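Side-chain contacts in periplasmic binding protein/LacI transcriptional regulator (Burkholderia multivorans, PDB 4YLE), which probably serves as the periplasmic solute-binding protein of an ABC transporter, capturing a small sugar-like molecule for import: residues Ala158-Ala163 and Lys250-Gly255; Val167-Gly172 and Gln181-Phe186; Gly237-Val242 and Asp268-Ala273. All coordinates share one frame; numbering follows the deposited sequence.

Interaction 1 of 3, residues Ala158-Ala163 and Lys250-Gly255; sequences AKKLKA and KVYVVG
Lys-160 and Tyr-252 bring their segments closest, with CA atoms 8.8 Å apart, where the end of helix 146-160 passes strand 252-254. The strand is an outermost member of the four-stranded parallel sheet in one lobe of the periplasmic binding protein fold, and the helix lies against that sheet. As the chain leaves the helix, Leu-161 N still bonds back to Ala-158 O, while the extended strand turns Tyr-252 toward the helix end. This is a surface contact, and a tyrosine suits it: its ring offers carbon to the apolar neighbours and its hydroxyl can meet water. The Lys-160 and Tyr-252 side chains cross at about a right angle, and the aliphatic part of the lysine comes to the ring obliquely. Its CB is 3.9 Å from Tyr-252 CZ, and a bend at chi2 (-134°) brings its CD to 3.5 Å from Tyr-252 OH. Lysine fits here because its methylenes can pack on a ring while the residue as a whole remains exposed. A water in the ring plane lies 2.6 Å from Tyr-252 OH and close to Lys-160 O, although its approach to that carbonyl is so short that the detail is doubtful. Leu-157 of the helix and Ala-226 of the adjacent strand also touch the tyrosine. Leu-161 supplies the purely apolar part: its CD2 methyl reaches the ring edge, near the ring plane, 3.8 Å from Tyr-252 CD2.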
loop_
_atom_site.group_PDB
_atom_site.type_symbol
_atom_site.label_atom_id
_atom_site.label_comp_id
_atom_site.label_asym_id
_atom_site.label_seq_id
_atom_site.Cartn_x
_atom_site.Cartn_y
_atom_site.Cartn_z
ATOM N N ALA A 158 -16.710 13.625 -2.172
ATOM C CA ALA A 158 -18.080 13.725 -2.701
ATOM C C ALA A 158 -18.830 14.905 -2.115
ATOM O O ALA A 158 -19.634 15.532 -2.804
ATOM C CB ALA A 158 -18.841 12.444 -2.431
ATOM N N LYS A 159 -18.559 15.231 -0.853
ATOM C CA LYS A 159 -19.251 16.342 -0.202
ATOM C C LYS A 159 -18.946 17.665 -0.910
ATOM O O LYS A 159 -19.748 18.612 -0.854
ATOM C CB LYS A 159 -18.854 16.459 1.274
ATOM C CG LYS A 159 -18.938 15.194 2.093
ATOM C CD LYS A 159 -20.217 14.413 1.849
ATOM C CE LYS A 159 -20.111 13.001 2.422
ATOM N NZ LYS A 159 -20.576 11.971 1.438
ATOM N N LYS A 160 -17.783 17.718 -1.564
ATOM C CA LYS A 160 -17.279 18.947 -2.177
ATOM C C LYS A 160 -17.667 19.054 -3.642
ATOM O O LYS A 160 -17.593 20.135 -4.236
ATOM C CB LYS A 160 -15.755 19.021 -2.018
ATOM C CG LYS A 160 -15.324 19.259 -0.579
ATOM C CD LYS A 160 -14.257 20.325 -0.473
ATOM C CE LYS A 160 -14.234 20.969 0.911
ATOM N NZ LYS A 160 -13.194 22.034 0.959
ATOM N N LEU A 161 -18.098 17.929 -4.205
ATOM C CA LEU A 161 -18.503 17.842 -5.591
ATOM C C LEU A 161 -19.994 17.855 -5.686
ATOM O O LEU A 161 -20.688 18.075 -4.694
ATOM C CB LEU A 161 -17.964 16.568 -6.252
ATOM C CG LEU A 161 -16.450 16.457 -6.359
ATOM C CD1 LEU A 161 -15.989 15.165 -7.044
ATOM C CD2 LEU A 161 -15.879 17.638 -7.092
ATOM N N LYS A 162 -20.489 17.642 -6.896
ATOM C CA LYS A 162 -21.915 17.528 -7.110
ATOM C C LYS A 162 -22.205 16.448 -8.127
ATOM O O LYS A 162 -21.335 16.032 -8.888
ATOM C CB LYS A 162 -22.508 18.865 -7.568
ATOM C CG LYS A 162 -21.910 19.409 -8.839
ATOM C CD LYS A 162 -22.469 20.813 -9.163
ATOM C CE LYS A 162 -21.958 21.301 -10.506
ATOM N NZ LYS A 162 -20.468 21.233 -10.602
ATOM N N ALA A 163 -23.448 15.989 -8.104
ATOM C CA ALA A 163 -23.935 15.006 -9.052
ATOM C C ALA A 163 -23.588 15.391 -10.479
ATOM O O ALA A 163 -23.706 16.568 -10.868
ATOM C CB ALA A 163 -25.443 14.844 -8.892
ATOM N N LYS A 250 -9.274 24.378 -8.927
ATOM C CA LYS A 250 -10.453 24.039 -9.723
ATOM C C LYS A 250 -10.662 22.526 -9.860
ATOM O O LYS A 250 -11.739 22.056 -10.247
ATOM C CB LYS A 250 -10.333 24.661 -11.101
ATOM C CG LYS A 250 -10.267 26.198 -11.066
ATOM C CD LYS A 250 -10.181 26.783 -12.458
ATOM C CE LYS A 250 -10.328 28.310 -12.443
ATOM N NZ LYS A 250 -9.426 28.995 -11.463
ATOM N N VAL A 251 -9.613 21.764 -9.565
ATOM C CA VAL A 251 -9.645 20.308 -9.667
ATOM C C VAL A 251 -9.132 19.777 -8.346
ATOM O O VAL A 251 -8.024 20.125 -7.930
ATOM C CB VAL A 251 -8.779 19.784 -10.834
ATOM C CG1 VAL A 251 -8.715 18.236 -10.837
ATOM C CG2 VAL A 251 -9.324 20.297 -12.153
ATOM N N TYR A 252 -9.972 19.023 -7.653
ATOM C CA TYR A 252 -9.592 18.440 -6.384
ATOM C C TYR A 252 -8.678 17.245 -6.587
ATOM O O TYR A 252 -8.815 16.501 -7.565
ATOM C CB TYR A 252 -10.825 18.007 -5.599
ATOM C CG TYR A 252 -11.623 19.155 -5.012
ATOM C CD1 TYR A 252 -11.101 19.910 -3.980
ATOM C CD2 TYR A 252 -12.899 19.448 -5.464
ATOM C CE1 TYR A 252 -11.820 20.942 -3.404
ATOM C CE2 TYR A 252 -13.625 20.495 -4.905
ATOM C CZ TYR A 252 -13.076 21.234 -3.872
ATOM O OH TYR A 252 -13.784 22.280 -3.305
ATOM N N VAL A 253 -7.760 17.067 -5.643
ATOM C CA VAL A 253 -6.924 15.867 -5.583
ATOM C C VAL A 253 -7.034 15.199 -4.207
ATOM O O VAL A 253 -6.916 15.875 -3.179
ATOM C CB VAL A 253 -5.440 16.194 -5.854
ATOM C CG1 VAL A 253 -4.572 14.971 -5.707
ATOM C CG2 VAL A 253 -5.261 16.813 -7.211
ATOM N N VAL A 254 -7.282 13.891 -4.199
ATOM C CA VAL A 254 -7.178 13.106 -2.976
ATOM C C VAL A 254 -6.166 12.002 -3.169
ATOM O O VAL A 254 -5.949 11.541 -4.275
ATOM C CB VAL A 254 -8.522 12.530 -2.527
ATOM C CG1 VAL A 254 -9.498 13.686 -2.165
ATOM C CG2 VAL A 254 -9.097 11.587 -3.592
ATOM N N GLY A 255 -5.574 11.561 -2.056
ATOM C CA GLY A 255 -4.593 10.498 -2.069
ATOM C C GLY A 255 -4.851 9.502 -0.968
ATOM O O GLY A 255 -5.991 9.314 -0.536
HETATM O O HOH W 1 -16.253 22.144 -4.256
#

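Interaction 2 of 3, residues Val167-Gly172 and Gln181-Phe186; sequences VGIVEG and QRTAGF
Thr-183 OG1 donates a short hydrogen bond of 2.6 Å to Glu-171 OE2, meeting the anti lone pair, the one turned away from the other carboxylate oxygen. The same hydroxyl makes a weak bond with Ala-179 O one helical turn back, and Glu-171 OE1 is held by Ser-174 OG, so both carboxylate oxygens have a partner. Glu-171 extends with CG anti to its backbone N (chi1 172°), which places OE2 beside the hydroxyl, the two side chains crossing at about a right angle. Threonine is apt because it offers a methyl beside its hydroxyl: Thr-183 CG2 lies 4.2 Å from Ile-169 CG2. Next to the polar pair the contact is apolar. Ile-169 points toward the helix, its CD1 3.8 Å from Phe-186 CB, and its two branches touch helix positions three residues apart, Thr-183 and Phe-186. Strand 167-171 and helix 181-186 run nearly antiparallel, at 165° with axes 8.9 Å apart, as expected inside a beta-alpha-beta crossover. Strand 196-202 completes that unit, and its Val-197 and Val-200 pack on Ile-169 and Thr-183 respectively, while Phe-186 also packs on Leu-228 of the neighbouring strand 226-229.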
loop_
_atom_site.group_PDB
_atom_site.type_symbol
_atom_site.label_atom_id
_atom_site.label_comp_id
_atom_site.label_asym_id
_atom_site.label_seq_id
_atom_site.Cartn_x
_atom_site.Cartn_y
_atom_site.Cartn_z
ATOM N N VAL A 167 -14.896 12.731 -12.804
ATOM C CA VAL A 167 -13.650 12.519 -12.077
ATOM C C VAL A 167 -12.843 11.385 -12.712
ATOM O O VAL A 167 -13.398 10.574 -13.449
ATOM C CB VAL A 167 -13.944 12.216 -10.579
ATOM C CG1 VAL A 167 -14.932 13.267 -10.047
ATOM C CG2 VAL A 167 -14.520 10.824 -10.422
ATOM N N GLY A 168 -11.540 11.369 -12.439
ATOM C CA GLY A 168 -10.652 10.310 -12.864
ATOM C C GLY A 168 -10.025 9.650 -11.673
ATOM O O GLY A 168 -9.802 10.288 -10.653
ATOM N N ILE A 169 -9.769 8.343 -11.804
ATOM C CA ILE A 169 -9.081 7.568 -10.773
ATOM C C ILE A 169 -7.693 7.172 -11.275
ATOM O O ILE A 169 -7.544 6.534 -12.327
ATOM C CB ILE A 169 -9.887 6.323 -10.386
ATOM C CG1 ILE A 169 -11.232 6.762 -9.837
ATOM C CG2 ILE A 169 -9.130 5.461 -9.356
ATOM C CD1 ILE A 169 -12.190 5.617 -9.487
ATOM N N VAL A 170 -6.689 7.576 -10.515
ATOM C CA VAL A 170 -5.309 7.207 -10.768
ATOM C C VAL A 170 -4.976 6.038 -9.826
ATOM O O VAL A 170 -4.883 6.204 -8.618
ATOM C CB VAL A 170 -4.353 8.377 -10.565
ATOM C CG1 VAL A 170 -2.938 7.995 -11.054
ATOM C CG2 VAL A 170 -4.841 9.589 -11.316
ATOM N N GLU A 171 -4.821 4.856 -10.417
ATOM C CA GLU A 171 -4.757 3.595 -9.707
ATOM C C GLU A 171 -3.329 3.126 -9.457
ATOM O O GLU A 171 -2.411 3.509 -10.172
ATOM C CB GLU A 171 -5.523 2.585 -10.558
ATOM C CG GLU A 171 -5.485 1.180 -10.199
ATOM C CD GLU A 171 -6.467 0.465 -11.072
ATOM O OE1 GLU A 171 -6.106 0.008 -12.182
ATOM O OE2 GLU A 171 -7.626 0.444 -10.654
ATOM N N GLY A 172 -3.132 2.332 -8.413
ATOM C CA GLY A 172 -1.830 1.695 -8.208
ATOM C C GLY A 172 -1.554 0.602 -9.239
ATOM O O GLY A 172 -2.266 0.454 -10.245
ATOM N N GLN A 181 -8.681 -2.639 -4.694
ATOM C CA GLN A 181 -9.671 -2.344 -3.674
ATOM C C GLN A 181 -9.787 -0.851 -3.422
ATOM O O GLN A 181 -10.882 -0.373 -3.109
ATOM C CB GLN A 181 -9.322 -3.100 -2.411
ATOM C CG GLN A 181 -9.412 -4.603 -2.640
ATOM C CD GLN A 181 -10.814 -5.022 -3.062
ATOM O OE1 GLN A 181 -11.072 -5.402 -4.219
ATOM N NE2 GLN A 181 -11.734 -4.887 -2.146
ATOM N N ARG A 182 -8.696 -0.096 -3.592
ATOM C CA ARG A 182 -8.817 1.359 -3.462
ATOM C C ARG A 182 -9.620 1.912 -4.610
ATOM O O ARG A 182 -10.476 2.769 -4.420
ATOM C CB ARG A 182 -7.445 2.049 -3.405
ATOM C CG ARG A 182 -6.801 1.743 -2.064
ATOM C CD ARG A 182 -5.495 2.469 -1.852
ATOM N NE ARG A 182 -4.752 1.702 -0.871
ATOM C CZ ARG A 182 -3.435 1.684 -0.760
ATOM N NH1 ARG A 182 -2.682 2.434 -1.559
ATOM N NH2 ARG A 182 -2.878 0.915 0.162
ATOM N N THR A 183 -9.351 1.429 -5.814
ATOM C CA THR A 183 -10.145 1.892 -6.933
ATOM C C THR A 183 -11.635 1.575 -6.700
ATOM O O THR A 183 -12.503 2.403 -6.960
ATOM C CB THR A 183 -9.631 1.287 -8.268
ATOM O OG1 THR A 183 -8.340 1.879 -8.544
ATOM C CG2 THR A 183 -10.613 1.564 -9.429
ATOM N N ALA A 184 -11.935 0.395 -6.189
ATOM C CA ALA A 184 -13.317 0.032 -5.938
ATOM C C ALA A 184 -13.969 0.936 -4.876
ATOM O O ALA A 184 -15.103 1.375 -5.056
ATOM C CB ALA A 184 -13.394 -1.438 -5.523
ATOM N N GLY A 185 -13.249 1.224 -3.781
ATOM C CA GLY A 185 -13.752 2.147 -2.763
ATOM C C GLY A 185 -14.013 3.537 -3.322
ATOM O O GLY A 185 -15.031 4.166 -3.014
ATOM N N PHE A 186 -13.091 4.012 -4.159
ATOM C CA PHE A 186 -13.257 5.302 -4.816
ATOM C C PHE A 186 -14.503 5.273 -5.703
ATOM O O PHE A 186 -15.323 6.183 -5.673
ATOM C CB PHE A 186 -12.015 5.640 -5.644
ATOM C CG PHE A 186 -10.813 6.143 -4.848
ATOM C CD1 PHE A 186 -10.958 6.984 -3.751
ATOM C CD2 PHE A 186 -9.523 5.913 -5.307
ATOM C CE1 PHE A 186 -9.855 7.482 -3.077
ATOM C CE2 PHE A 186 -8.405 6.412 -4.618
ATOM C CZ PHE A 186 -8.578 7.200 -3.532
#

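Interaction 3 of 3, residues Gly237-Val242 and Asp268-Ala273; sequences GAVSAV and DGRVLA
Val-239 wedges one methyl into the tight part of this contact: its CG2 lies 3.5 Å from Val-271 CG2 and 3.6 Å from Arg-270 O. The two valines cross at about a right angle, and their compact branched shapes suit a spot where the helix and the loop come near. The other methyl, CG1, faces the looser, exposed side, where the shaft of Arg-270 passes with its CD 3.9 Å away. That arginine suits the surface, since its methylenes cover Val-239 while its guanidinium folds back, by a bend at chi3 (-65°), onto Asp-268. There Asp-268 OD1 accepts from two donors: Arg-270 N at 3.1 Å, making an Asx turn, and Arg-270 NE at 3.0 Å, fairly straight at 168° with OD1 nearly in the guanidinium plane. The salt bridge thus lies within the loop and sets the direction of the guanidinium. Gly-269 ends helix 263-268, because at its positive phi (88°) a side chain would jam against the carbonyl of Asp-268. The loop runs on to strand 274-276; Val-271 shares a backbone hydrogen bond with Met-265 and Leu-272 one with Val-253 of strand 252-254, while helix 232-244 also packs on helix 207-220.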
loop_
_atom_site.group_PDB
_atom_site.type_symbol
_atom_site.label_atom_id
_atom_site.label_comp_id
_atom_site.label_asym_id
_atom_site.label_seq_id
_atom_site.Cartn_x
_atom_site.Cartn_y
_atom_site.Cartn_z
ATOM N N GLY A 237 2.141 13.632 -7.943
ATOM C CA GLY A 237 2.163 13.741 -9.390
ATOM C C GLY A 237 0.957 14.478 -9.936
ATOM O O GLY A 237 1.113 15.380 -10.808
ATOM N N ALA A 238 -0.233 14.137 -9.430
ATOM C CA ALA A 238 -1.483 14.779 -9.901
ATOM C C ALA A 238 -1.538 16.284 -9.550
ATOM O O ALA A 238 -1.955 17.101 -10.371
ATOM C CB ALA A 238 -2.689 14.033 -9.325
ATOM N N VAL A 239 -1.082 16.654 -8.358
ATOM C CA VAL A 239 -0.956 18.058 -7.975
ATOM C C VAL A 239 -0.075 18.837 -8.978
ATOM O O VAL A 239 -0.452 19.925 -9.447
ATOM C CB VAL A 239 -0.384 18.180 -6.519
ATOM C CG1 VAL A 239 0.153 19.583 -6.226
ATOM C CG2 VAL A 239 -1.457 17.846 -5.552
ATOM N N SER A 240 1.063 18.268 -9.372
ATOM C CA SER A 240 1.888 18.880 -10.413
ATOM C C SER A 240 1.166 19.021 -11.746
ATOM O O SER A 240 1.338 20.023 -12.456
ATOM C CB SER A 240 3.163 18.066 -10.632
ATOM O OG SER A 240 3.982 18.117 -9.477
ATOM N N ALA A 241 0.384 18.012 -12.110
ATOM C CA ALA A 241 -0.310 18.056 -13.395
ATOM C C ALA A 241 -1.399 19.131 -13.372
ATOM O O ALA A 241 -1.600 19.846 -14.359
ATOM C CB ALA A 241 -0.908 16.673 -13.736
ATOM N N VAL A 242 -2.112 19.227 -12.249
ATOM C CA VAL A 242 -3.165 20.220 -12.097
ATOM C C VAL A 242 -2.566 21.616 -12.202
ATOM O O VAL A 242 -3.077 22.439 -12.939
ATOM C CB VAL A 242 -3.918 20.032 -10.755
ATOM C CG1 VAL A 242 -4.839 21.178 -10.461
ATOM C CG2 VAL A 242 -4.733 18.743 -10.791
ATOM N N ASP A 268 -2.170 23.933 2.457
ATOM C CA ASP A 268 -2.369 25.023 1.504
ATOM C C ASP A 268 -3.416 24.722 0.448
ATOM O O ASP A 268 -3.624 25.529 -0.466
ATOM C CB ASP A 268 -1.053 25.426 0.827
ATOM C CG ASP A 268 -0.470 24.367 -0.088
ATOM O OD1 ASP A 268 -1.174 23.429 -0.552
ATOM O OD2 ASP A 268 0.744 24.500 -0.366
ATOM N N GLY A 269 -4.089 23.586 0.583
ATOM C CA GLY A 269 -5.221 23.248 -0.264
ATOM C C GLY A 269 -4.930 22.527 -1.578
ATOM O O GLY A 269 -5.852 22.254 -2.344
ATOM N N ARG A 270 -3.670 22.199 -1.851
ATOM C CA ARG A 270 -3.330 21.520 -3.105
ATOM C C ARG A 270 -3.912 20.096 -3.128
ATOM O O ARG A 270 -4.260 19.588 -4.190
ATOM C CB ARG A 270 -1.804 21.500 -3.316
ATOM C CG ARG A 270 -1.285 22.824 -3.906
ATOM C CD ARG A 270 0.220 22.820 -4.028
ATOM N NE ARG A 270 0.835 22.747 -2.714
ATOM C CZ ARG A 270 2.079 22.342 -2.493
ATOM N NH1 ARG A 270 2.848 21.954 -3.506
ATOM N NH2 ARG A 270 2.541 22.308 -1.254
ATOM N N VAL A 271 -4.023 19.500 -1.950
ATOM C CA VAL A 271 -4.630 18.169 -1.741
ATOM C C VAL A 271 -5.772 18.276 -0.724
ATOM O O VAL A 271 -5.609 18.879 0.340
ATOM C CB VAL A 271 -3.589 17.173 -1.249
ATOM C CG1 VAL A 271 -4.225 15.826 -0.902
ATOM C CG2 VAL A 271 -2.551 16.976 -2.301
ATOM N N LEU A 272 -6.919 17.686 -1.043
ATOM C CA LEU A 272 -8.101 17.792 -0.208
ATOM C C LEU A 272 -8.184 16.774 0.942
ATOM O O LEU A 272 -8.677 17.086 2.029
ATOM C CB LEU A 272 -9.350 17.660 -1.087
ATOM C CG LEU A 272 -10.682 17.631 -0.334
ATOM C CD1 LEU A 272 -10.997 19.033 0.185
ATOM C CD2 LEU A 272 -11.811 17.098 -1.221
ATOM N N ALA A 273 -7.734 15.561 0.694
ATOM C CA ALA A 273 -7.783 14.517 1.713
ATOM C C ALA A 273 -6.831 13.403 1.374
ATOM O O ALA A 273 -6.478 13.200 0.220
ATOM C CB ALA A 273 -9.187 13.968 1.840
#

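How the interactions relate
All three contacts lie in the lobe built on the parallel sheet 196-202, 166-171, 226-229, 252-254. Interaction 2 is nested along the chain within the loop that interaction 1 closes, whereas interactions 1 and 3 alternate their segments. Centres of 1 and 3 are about 11 Å apart, of 1 and 2 about 14 Å, and of 2 and 3 about 16 Å. Leu-161, just past helix 146-160, packs on Val-167 of strand 166-171. Interactions 1 and 2 tie helices to an edge and an interior strand; interaction 3 joins helix 232-244 to the loop backbone-bonded to 252-254. In this crystal Arg-182 hydrogen-bonds an unidentified ligand, consistent with a position at the binding cleft.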